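Local coordinates for protein neutral ceramidase (Pseudomonas aeruginosa, PDB 2ZWS) that hydrolyses the N-acyl linkage of ceramides to give sphingosine and free fatty acid, and also runs the reverse synthesis, as a secreted zinc-dependent amidase, at residues H204-T209 with L249-N254; L153-R158 with G273-A278; T98-G103 with N210-I215. All coordinates share one frame; numbering follows the deposited sequence.

Interaction 1: residues H204-T209 with L249-N254. With ZN (zinc ion), chain B; GOL (glycerol), chain M.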
loop_
_atom_site.group_PDB
_atom_site.type_symbol
_atom_site.label_atom_id
_atom_site.label_comp_id
_atom_site.label_asym_id
_atom_site.label_seq_id
_atom_site.Cartn_x
_atom_site.Cartn_y
_atom_site.Cartn_z
ATOM N N HIS A 204 4.332 7.377 7.393
ATOM C CA HIS A 204 4.862 6.066 6.990
ATOM C C HIS A 204 4.147 4.922 7.707
ATOM O O HIS A 204 3.935 4.965 8.919
ATOM C CB HIS A 204 6.375 5.948 7.207
ATOM C CG HIS A 204 7.179 6.297 6.000
ATOM N ND1 HIS A 204 7.317 7.597 5.545
ATOM C CD2 HIS A 204 7.888 5.515 5.147
ATOM C CE1 HIS A 204 8.057 7.586 4.445
ATOM N NE2 HIS A 204 8.405 6.334 4.181
ATOM N N SER A 205 3.818 3.895 6.932
ATOM C CA SER A 205 3.190 2.706 7.470
ATOM C C SER A 205 4.266 1.680 7.846
ATOM O O SER A 205 4.394 0.591 7.240
ATOM C CB SER A 205 2.177 2.146 6.455
ATOM O OG SER A 205 1.075 3.045 6.373
ATOM N N THR A 206 5.007 2.035 8.891
ATOM C CA THR A 206 6.227 1.317 9.279
ATOM C C THR A 206 6.172 0.964 10.759
ATOM O O THR A 206 7.201 0.776 11.400
ATOM C CB THR A 206 7.475 2.200 9.051
ATOM O OG1 THR A 206 7.255 3.487 9.657
ATOM C CG2 THR A 206 7.765 2.401 7.570
ATOM N N SER A 207 4.968 0.907 11.329
ATOM C CA SER A 207 4.858 0.496 12.731
ATOM C C SER A 207 5.370 -0.927 12.963
ATOM O O SER A 207 5.911 -1.218 14.024
ATOM C CB SER A 207 3.414 0.625 13.215
ATOM O OG SER A 207 3.013 1.988 13.183
ATOM N N MET A 208 5.141 -1.829 11.993
ATOM C CA MET A 208 5.736 -3.165 12.032
ATOM C C MET A 208 7.133 -3.016 11.437
ATOM O O MET A 208 7.296 -2.539 10.299
ATOM C CB MET A 208 4.923 -4.146 11.197
ATOM C CG MET A 208 3.475 -4.384 11.669
ATOM S SD MET A 208 3.320 -4.971 13.371
ATOM C CE MET A 208 4.241 -6.523 13.302
ATOM N N THR A 209 8.143 -3.387 12.222
ATOM C CA THR A 209 9.532 -3.092 11.904
ATOM C C THR A 209 10.162 -4.154 11.011
ATOM O O THR A 209 9.527 -5.171 10.672
ATOM C CB THR A 209 10.406 -2.962 13.179
ATOM O OG1 THR A 209 10.567 -4.270 13.743
ATOM C CG2 THR A 209 9.767 -1.989 14.202
ATOM N N LEU A 249 7.921 11.653 6.917
ATOM C CA LEU A 249 7.060 11.496 8.091
ATOM C C LEU A 249 6.969 10.041 8.569
ATOM O O LEU A 249 6.572 9.143 7.812
ATOM C CB LEU A 249 5.645 12.007 7.792
ATOM C CG LEU A 249 5.468 13.507 7.583
ATOM C CD1 LEU A 249 4.078 13.771 7.025
ATOM C CD2 LEU A 249 5.595 14.207 8.914
ATOM N N SER A 250 7.289 9.850 9.840
ATOM C CA SER A 250 7.226 8.559 10.520
ATOM C C SER A 250 6.075 8.522 11.521
ATOM O O SER A 250 5.589 9.573 11.986
ATOM C CB SER A 250 8.493 8.368 11.359
ATOM O OG SER A 250 9.634 8.247 10.542
ATOM N N PRO A 251 5.672 7.314 11.944
ATOM C CA PRO A 251 4.728 7.260 13.070
ATOM C C PRO A 251 5.348 7.954 14.289
ATOM O O PRO A 251 6.582 7.883 14.536
ATOM C CB PRO A 251 4.587 5.756 13.350
ATOM C CG PRO A 251 4.964 5.108 12.040
ATOM C CD PRO A 251 6.063 5.968 11.469
ATOM N N ASN A 252 4.505 8.627 15.045
ATOM C CA ASN A 252 4.961 9.175 16.310
ATOM C C ASN A 252 5.299 8.034 17.271
ATOM O O ASN A 252 4.756 6.927 17.141
ATOM C CB ASN A 252 3.849 10.019 16.904
ATOM C CG ASN A 252 4.300 10.848 18.107
ATOM O OD1 ASN A 252 5.510 11.075 18.342
ATOM N ND2 ASN A 252 3.331 11.259 18.908
ATOM N N LEU A 253 6.197 8.295 18.230
ATOM C CA LEU A 253 6.410 7.372 19.343
ATOM C C LEU A 253 5.118 7.067 20.078
ATOM O O LEU A 253 4.255 7.942 20.230
ATOM C CB LEU A 253 7.442 7.940 20.323
ATOM C CG LEU A 253 8.851 8.120 19.800
ATOM C CD1 LEU A 253 9.669 8.775 20.915
ATOM C CD2 LEU A 253 9.478 6.812 19.315
ATOM N N ASN A 254 4.973 5.820 20.525
ATOM C CA ASN A 254 3.791 5.435 21.288
ATOM C C ASN A 254 4.080 5.487 22.780
ATOM O O ASN A 254 4.665 4.558 23.355
ATOM C CB ASN A 254 3.321 4.038 20.903
ATOM C CG ASN A 254 2.165 3.564 21.744
ATOM O OD1 ASN A 254 1.532 4.341 22.477
ATOM N ND2 ASN A 254 1.858 2.275 21.628
HETATM ZN ZN ZN B . 9.058 5.537 2.338
HETATM C C1 GOL M . 8.529 3.495 12.547
HETATM O O1 GOL M . 8.939 2.205 12.959
HETATM C C2 GOL M . 9.232 4.550 13.396
HETATM O O2 GOL M . 10.057 5.313 12.561
HETATM C C3 GOL M . 8.192 5.472 14.026
HETATM O O3 GOL M . 8.748 6.305 15.011
HETATM O O HOH W 1 9.482 5.567 9.213
HETATM O O HOH W 2 10.071 3.751 2.847
#

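Interaction 2: residues L153-R158 with G273-A278. Unlike the reference sequence in segment 153-158: Ser157 (reference Asn).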
loop_
_atom_site.group_PDB
_atom_site.type_symbol
_atom_site.label_atom_id
_atom_site.label_comp_id
_atom_site.label_asym_id
_atom_site.label_seq_id
_atom_site.Cartn_x
_atom_site.Cartn_y
_atom_site.Cartn_z
ATOM N N LEU A 153 -4.752 16.431 12.560
ATOM C CA LEU A 153 -4.396 15.274 13.402
ATOM C C LEU A 153 -2.977 15.515 13.941
ATOM O O LEU A 153 -2.018 15.503 13.170
ATOM C CB LEU A 153 -4.496 13.966 12.574
ATOM C CG LEU A 153 -3.996 12.672 13.225
ATOM C CD1 LEU A 153 -4.665 12.460 14.604
ATOM C CD2 LEU A 153 -4.253 11.473 12.289
ATOM N N ARG A 154 -2.865 15.747 15.259
ATOM C CA ARG A 154 -1.614 16.263 15.870
ATOM C C ARG A 154 -0.495 15.284 16.250
ATOM O O ARG A 154 0.692 15.600 16.090
ATOM C CB ARG A 154 -1.924 17.023 17.173
ATOM C CG ARG A 154 -2.897 18.152 17.087
ATOM C CD ARG A 154 -2.935 18.913 18.429
ATOM N NE ARG A 154 -3.323 18.113 19.597
ATOM C CZ ARG A 154 -4.572 17.771 19.907
ATOM N NH1 ARG A 154 -5.596 18.154 19.145
ATOM N NH2 ARG A 154 -4.806 17.053 21.001
ATOM N N ASN A 155 -0.893 14.140 16.804
ATOM C CA ASN A 155 -0.040 13.254 17.628
ATOM C C ASN A 155 0.180 11.854 16.986
ATOM O O ASN A 155 0.576 10.891 17.671
ATOM C CB ASN A 155 -0.768 13.094 18.974
ATOM C CG ASN A 155 0.094 12.480 20.070
ATOM O OD1 ASN A 155 1.268 12.838 20.245
ATOM N ND2 ASN A 155 -0.506 11.578 20.845
ATOM N N ALA A 156 -0.070 11.746 15.687
ATOM C CA ALA A 156 0.068 10.445 15.002
ATOM C C ALA A 156 1.403 10.288 14.251
ATOM O O ALA A 156 1.818 9.159 13.943
ATOM C CB ALA A 156 -1.132 10.201 14.055
ATOM N N SER A 157 2.063 11.409 13.940
ATOM C CA SER A 157 3.247 11.419 13.082
ATOM C C SER A 157 4.342 12.327 13.607
ATOM O O SER A 157 4.123 13.136 14.526
ATOM C CB SER A 157 2.875 11.890 11.676
ATOM O OG SER A 157 2.295 13.185 11.736
ATOM N N ARG A 158 5.532 12.170 13.048
ATOM C CA ARG A 158 6.658 13.041 13.384
ATOM C C ARG A 158 7.571 13.132 12.171
ATOM O O ARG A 158 7.631 12.194 11.361
ATOM C CB ARG A 158 7.408 12.529 14.619
ATOM C CG ARG A 158 8.104 11.187 14.429
ATOM C CD ARG A 158 8.936 10.795 15.663
ATOM N NE ARG A 158 10.174 11.570 15.763
ATOM C CZ ARG A 158 11.295 11.324 15.084
ATOM N NH1 ARG A 158 11.378 10.293 14.253
ATOM N NH2 ARG A 158 12.346 12.113 15.247
ATOM N N GLY A 273 -2.766 3.307 14.113
ATOM C CA GLY A 273 -3.988 3.104 13.337
ATOM C C GLY A 273 -5.205 3.718 13.983
ATOM O O GLY A 273 -6.008 4.385 13.318
ATOM N N LEU A 274 -5.350 3.504 15.279
ATOM C CA LEU A 274 -6.503 4.072 15.993
ATOM C C LEU A 274 -6.494 5.594 15.983
ATOM O O LEU A 274 -7.560 6.208 15.889
ATOM C CB LEU A 274 -6.577 3.574 17.429
ATOM C CG LEU A 274 -7.061 2.132 17.563
ATOM C CD1 LEU A 274 -6.918 1.682 19.008
ATOM C CD2 LEU A 274 -8.499 1.961 17.091
ATOM N N ARG A 275 -5.314 6.204 16.083
ATOM C CA ARG A 275 -5.239 7.674 16.055
ATOM C C ARG A 275 -5.747 8.226 14.725
ATOM O O ARG A 275 -6.528 9.185 14.690
ATOM C CB ARG A 275 -3.819 8.160 16.349
ATOM C CG ARG A 275 -3.427 7.914 17.797
ATOM C CD ARG A 275 -2.009 8.315 18.076
ATOM N NE ARG A 275 -1.629 7.839 19.406
ATOM C CZ ARG A 275 -0.460 8.049 20.002
ATOM N NH1 ARG A 275 0.501 8.754 19.406
ATOM N NH2 ARG A 275 -0.250 7.529 21.212
ATOM N N GLN A 276 -5.397 7.535 13.642
ATOM C CA GLN A 276 -5.868 7.935 12.297
ATOM C C GLN A 276 -7.350 7.682 12.157
ATOM O O GLN A 276 -8.086 8.534 11.658
ATOM C CB GLN A 276 -5.112 7.190 11.195
ATOM C CG GLN A 276 -3.644 7.593 11.155
ATOM C CD GLN A 276 -2.876 6.760 10.184
ATOM O OE1 GLN A 276 -2.897 7.035 8.997
ATOM N NE2 GLN A 276 -2.216 5.716 10.670
ATOM N N PHE A 277 -7.784 6.498 12.583
ATOM C CA PHE A 277 -9.190 6.155 12.528
ATOM C C PHE A 277 -10.033 7.205 13.256
ATOM O O PHE A 277 -11.069 7.641 12.739
ATOM C CB PHE A 277 -9.483 4.792 13.170
ATOM C CG PHE A 277 -10.937 4.620 13.466
ATOM C CD1 PHE A 277 -11.830 4.344 12.442
ATOM C CD2 PHE A 277 -11.429 4.865 14.734
ATOM C CE1 PHE A 277 -13.227 4.272 12.687
ATOM C CE2 PHE A 277 -12.796 4.790 14.997
ATOM C CZ PHE A 277 -13.703 4.508 13.973
ATOM N N ALA A 278 -9.611 7.587 14.468
ATOM C CA ALA A 278 -10.465 8.433 15.306
ATOM C C ALA A 278 -10.706 9.775 14.615
ATOM O O ALA A 278 -11.822 10.290 14.593
ATOM C CB ALA A 278 -9.895 8.601 16.688
#

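Interaction 3: residues T98-G103 with N210-I215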
loop_
_atom_site.group_PDB
_atom_site.type_symbol
_atom_site.label_atom_id
_atom_site.label_comp_id
_atom_site.label_asym_id
_atom_site.label_seq_id
_atom_site.Cartn_x
_atom_site.Cartn_y
_atom_site.Cartn_z
ATOM N N THR A 98 2.631 0.298 3.337
ATOM C CA THR A 98 3.020 -0.718 4.326
ATOM C C THR A 98 4.366 -1.331 3.955
ATOM O O THR A 98 4.618 -1.597 2.764
ATOM C CB THR A 98 1.959 -1.841 4.482
ATOM O OG1 THR A 98 2.465 -2.871 5.336
ATOM C CG2 THR A 98 1.563 -2.456 3.141
ATOM N N HIS A 99 5.188 -1.619 4.965
ATOM C CA HIS A 99 6.489 -2.235 4.726
ATOM C C HIS A 99 6.479 -3.716 5.101
ATOM O O HIS A 99 7.545 -4.313 5.232
ATOM C CB HIS A 99 7.559 -1.472 5.507
ATOM C CG HIS A 99 7.872 -0.127 4.937
ATOM N ND1 HIS A 99 6.900 0.801 4.629
ATOM C CD2 HIS A 99 9.052 0.456 4.634
ATOM C CE1 HIS A 99 7.473 1.898 4.160
ATOM N NE2 HIS A 99 8.774 1.697 4.122
ATOM N N SER A 100 5.288 -4.301 5.217
ATOM C CA SER A 100 5.163 -5.676 5.691
ATOM C C SER A 100 4.467 -6.593 4.722
ATOM O O SER A 100 3.794 -7.534 5.156
ATOM C CB SER A 100 4.411 -5.707 7.020
ATOM O OG SER A 100 5.166 -5.002 8.010
ATOM N N GLY A 101 4.634 -6.330 3.421
ATOM C CA GLY A 101 4.165 -7.297 2.400
ATOM C C GLY A 101 5.326 -7.923 1.642
ATOM O O GLY A 101 6.429 -7.381 1.632
ATOM N N PRO A 102 5.076 -9.073 0.999
ATOM C CA PRO A 102 6.077 -9.710 0.129
ATOM C C PRO A 102 6.437 -8.810 -1.051
ATOM O O PRO A 102 5.555 -8.186 -1.647
ATOM C CB PRO A 102 5.368 -10.999 -0.334
ATOM C CG PRO A 102 3.912 -10.709 -0.205
ATOM C CD PRO A 102 3.790 -9.803 1.007
ATOM N N GLY A 103 7.721 -8.753 -1.388
ATOM C CA GLY A 103 8.198 -7.932 -2.511
ATOM C C GLY A 103 8.303 -8.681 -3.823
ATOM O O GLY A 103 7.807 -9.821 -3.960
ATOM N N ASN A 210 11.426 -3.927 10.648
ATOM C CA ASN A 210 12.177 -4.895 9.841
ATOM C C ASN A 210 12.485 -6.211 10.554
ATOM O O ASN A 210 13.012 -7.127 9.923
ATOM C CB ASN A 210 13.445 -4.276 9.177
ATOM C CG ASN A 210 14.539 -3.898 10.170
ATOM O OD1 ASN A 210 15.553 -3.289 9.771
ATOM N ND2 ASN A 210 14.361 -4.233 11.436
ATOM N N ALA A 211 12.132 -6.296 11.837
ATOM C CA ALA A 211 12.240 -7.544 12.606
ATOM C C ALA A 211 11.029 -8.465 12.443
ATOM O O ALA A 211 11.076 -9.642 12.839
ATOM C CB ALA A 211 12.432 -7.235 14.078
ATOM N N ASN A 212 9.967 -7.930 11.862
ATOM C CA ASN A 212 8.731 -8.675 11.741
ATOM C C ASN A 212 8.702 -9.461 10.435
ATOM O O ASN A 212 9.137 -8.962 9.391
ATOM C CB ASN A 212 7.546 -7.713 11.773
ATOM C CG ASN A 212 6.282 -8.358 11.229
ATOM O OD1 ASN A 212 5.720 -9.264 11.829
ATOM N ND2 ASN A 212 5.848 -7.890 10.065
ATOM N N HIS A 213 8.144 -10.670 10.489
ATOM C CA HIS A 213 8.084 -11.507 9.298
ATOM C C HIS A 213 6.663 -11.843 8.884
ATOM O O HIS A 213 6.457 -12.524 7.871
ATOM C CB HIS A 213 8.903 -12.773 9.528
ATOM C CG HIS A 213 10.375 -12.519 9.664
ATOM N ND1 HIS A 213 10.989 -12.326 10.882
ATOM C CD2 HIS A 213 11.357 -12.464 8.736
ATOM C CE1 HIS A 213 12.287 -12.133 10.695
ATOM N NE2 HIS A 213 12.536 -12.210 9.402
ATOM N N LEU A 214 5.673 -11.354 9.641
ATOM C CA LEU A 214 4.280 -11.628 9.288
ATOM C C LEU A 214 3.741 -10.570 8.335
ATOM O O LEU A 214 3.986 -9.375 8.523
ATOM C CB LEU A 214 3.400 -11.622 10.531
ATOM C CG LEU A 214 3.751 -12.658 11.609
ATOM C CD1 LEU A 214 2.705 -12.584 12.722
ATOM C CD2 LEU A 214 3.866 -14.085 11.058
ATOM N N ILE A 215 3.003 -11.011 7.318
ATOM C CA ILE A 215 2.346 -10.073 6.411
ATOM C C ILE A 215 1.386 -9.214 7.185
ATOM O O ILE A 215 0.603 -9.700 8.008
ATOM C CB ILE A 215 1.626 -10.814 5.266
ATOM C CG1 ILE A 215 2.679 -11.406 4.336
ATOM C CG2 ILE A 215 0.680 -9.869 4.523
ATOM C CD1 ILE A 215 2.121 -12.203 3.143
HETATM O O HOH W 3 7.554 -5.889 8.830
#

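Interaction 1: residues H204-T209 with L249-N254
The imidazole of His204 lies beside the backbone of Leu249 and ties the zinc site to the strand that carries Ser250. ND1 of His204 gives a hydrogen bond to Leu249 O at 2.8 Å. NE2 of the same ring binds the zinc ion at 2.1 Å. His97, Glu411, Tyr448 and a water complete the metal site. Leu249 O also accepts from the backbone N of His204 at 2.9 Å. The two donors approach from opposite faces of the carbonyl plane. One oxygen thus grips both the main chain and the ring. This second-shell grip holds the ring rotation, and the ND1 bond may polarise the ring and improve NE2 as a zinc ligand. Ser250 follows directly and is probably the nucleophile, as in related ceramidases. Its CB points away from the 204-209 loop, yet a water 3.0 Å from Ser250 OG links it to Thr206 OG1. Pro251 CG packs 3.3 Å from His204 O, and the proline ring crosses Thr206 at about a right angle. A glycerol, probably from the crystallisation liquor, bridges Thr206 O and Pro251 O. With chi1 at 50°, Thr206 OG1 sits between its N and carbonyl carbon, 3.3 Å from Pro251 CD.

Interaction 2: residues L153-R158 with G273-A278
Arg275 reaches from its helix to Asn155, where its NH1 gives a hydrogen bond to Asn155 O at 2.8 Å. The bond is bent, with an angle of 135° at the hydrogen. ND2 of Asn155 lies over one face of the guanidinium, offset toward its rim. It is 3.3 Å from Arg275 NH1. Both are donors, so no hydrogen bond joins them. The amide and guanidinium planes are nearly parallel, 14° apart. Closer to the helix, carbon atoms do most of the touching. Ala156 CB meets Arg275 CB at 4.1 Å. Leu153 places CD1 at 3.8 Å from Arg275 O and CD2 at 3.9 Å from Gln276 CA. Its CG is anti to the backbone N (chi1 173°), which carries both methyls to the helix surface.

In the next shell, Glu271 makes a salt bridge to Arg275 NE, one turn back on the same helix. The Arg275 chain is extended from CG to NE and reaches the loop. Asn155 O has a second donor in Asn252 ND2. Gln276 OE1 accepts from Lys220, while its NE2 bonds to Asn219 and Ile272 O.

The arrangement is helix-to-loop packing that joins helix 265-286 to the connection between strands 142-152 and 157-159. The loop leads into strand 157-159, which pairs antiparallel with strand 249-251, the carrier of the probable nucleophile Ser250.

Interaction 3: residues T98-G103 with N210-I215
Ile215 packs against the chain at Ser100 and Pro102. Its CB lies 3.9 Å from Ser100 O. CG2 branches off and stays near the same oxygen. CG1 takes the other way, anti to the carbonyl carbon (chi1 -70°), and comes to 3.9 Å from Pro102 CD. The chain stays extended to CD1, which touches Pro102 CD at 3.6 Å and also reaches Pro102 CG. The two side chains cross at about a right angle, and the end of Ile215 meets the CG-CD side of the proline ring. Thr33 of strand 32-36 touches both residues. Strand 101-102 pairs with strand 22-24, and strand 214-215 is the edge of the sheet with strands 32-36 and 584-591.

The backbone joins in through a CA-H...O contact. Ile215 CA is 3.2 Å from Ser100 O, with an angle of 152° at the hydrogen. A water lies 2.7 Å from Ser100 OG and accepts from Asn212 ND2 at 2.9 Å.

Both ends of the Asn212 amide are bonded within its own segment, which fixes its rotation. Its OD1 accepts from Leu214 N in an Asx turn. Its ND2 gives a bond to Leu214 O at 2.8 Å, in the carbonyl plane and on a lone pair. On the other segment, Thr98 OG1 accepts from Ser100 N in an ST turn.

No conventional hydrogen bond passes directly between the segments. This buried contact therefore rests on apolar packing, one CA-H...O contact and a water bridge, while each segment shapes its own turn.

Interactions 1 and 2 share the small antiparallel sheet of strands 157-159 and 249-251. Arg158 N lies 2.8 Å from Ser250 O, and Asn252 N lies 3.0 Å from Ala156 O, both probable hydrogen bonds. The centres of interactions 1 and 2 are about 10 Å apart. Interaction 3 touches interaction 1. His99 N is 3.3 Å from Ser205 O, a probable hydrogen bond. Interactions 2 and 3 do not touch; their nearest atoms are about 10 Å apart. Interaction 1 holds the zinc ligand His204 and the probable nucleophile Ser250, whereas the Gln276 side chain of interaction 2 is about 14 Å from the zinc. In interaction 3, the Leu214 side chain lies about 8 Å from the magnesium.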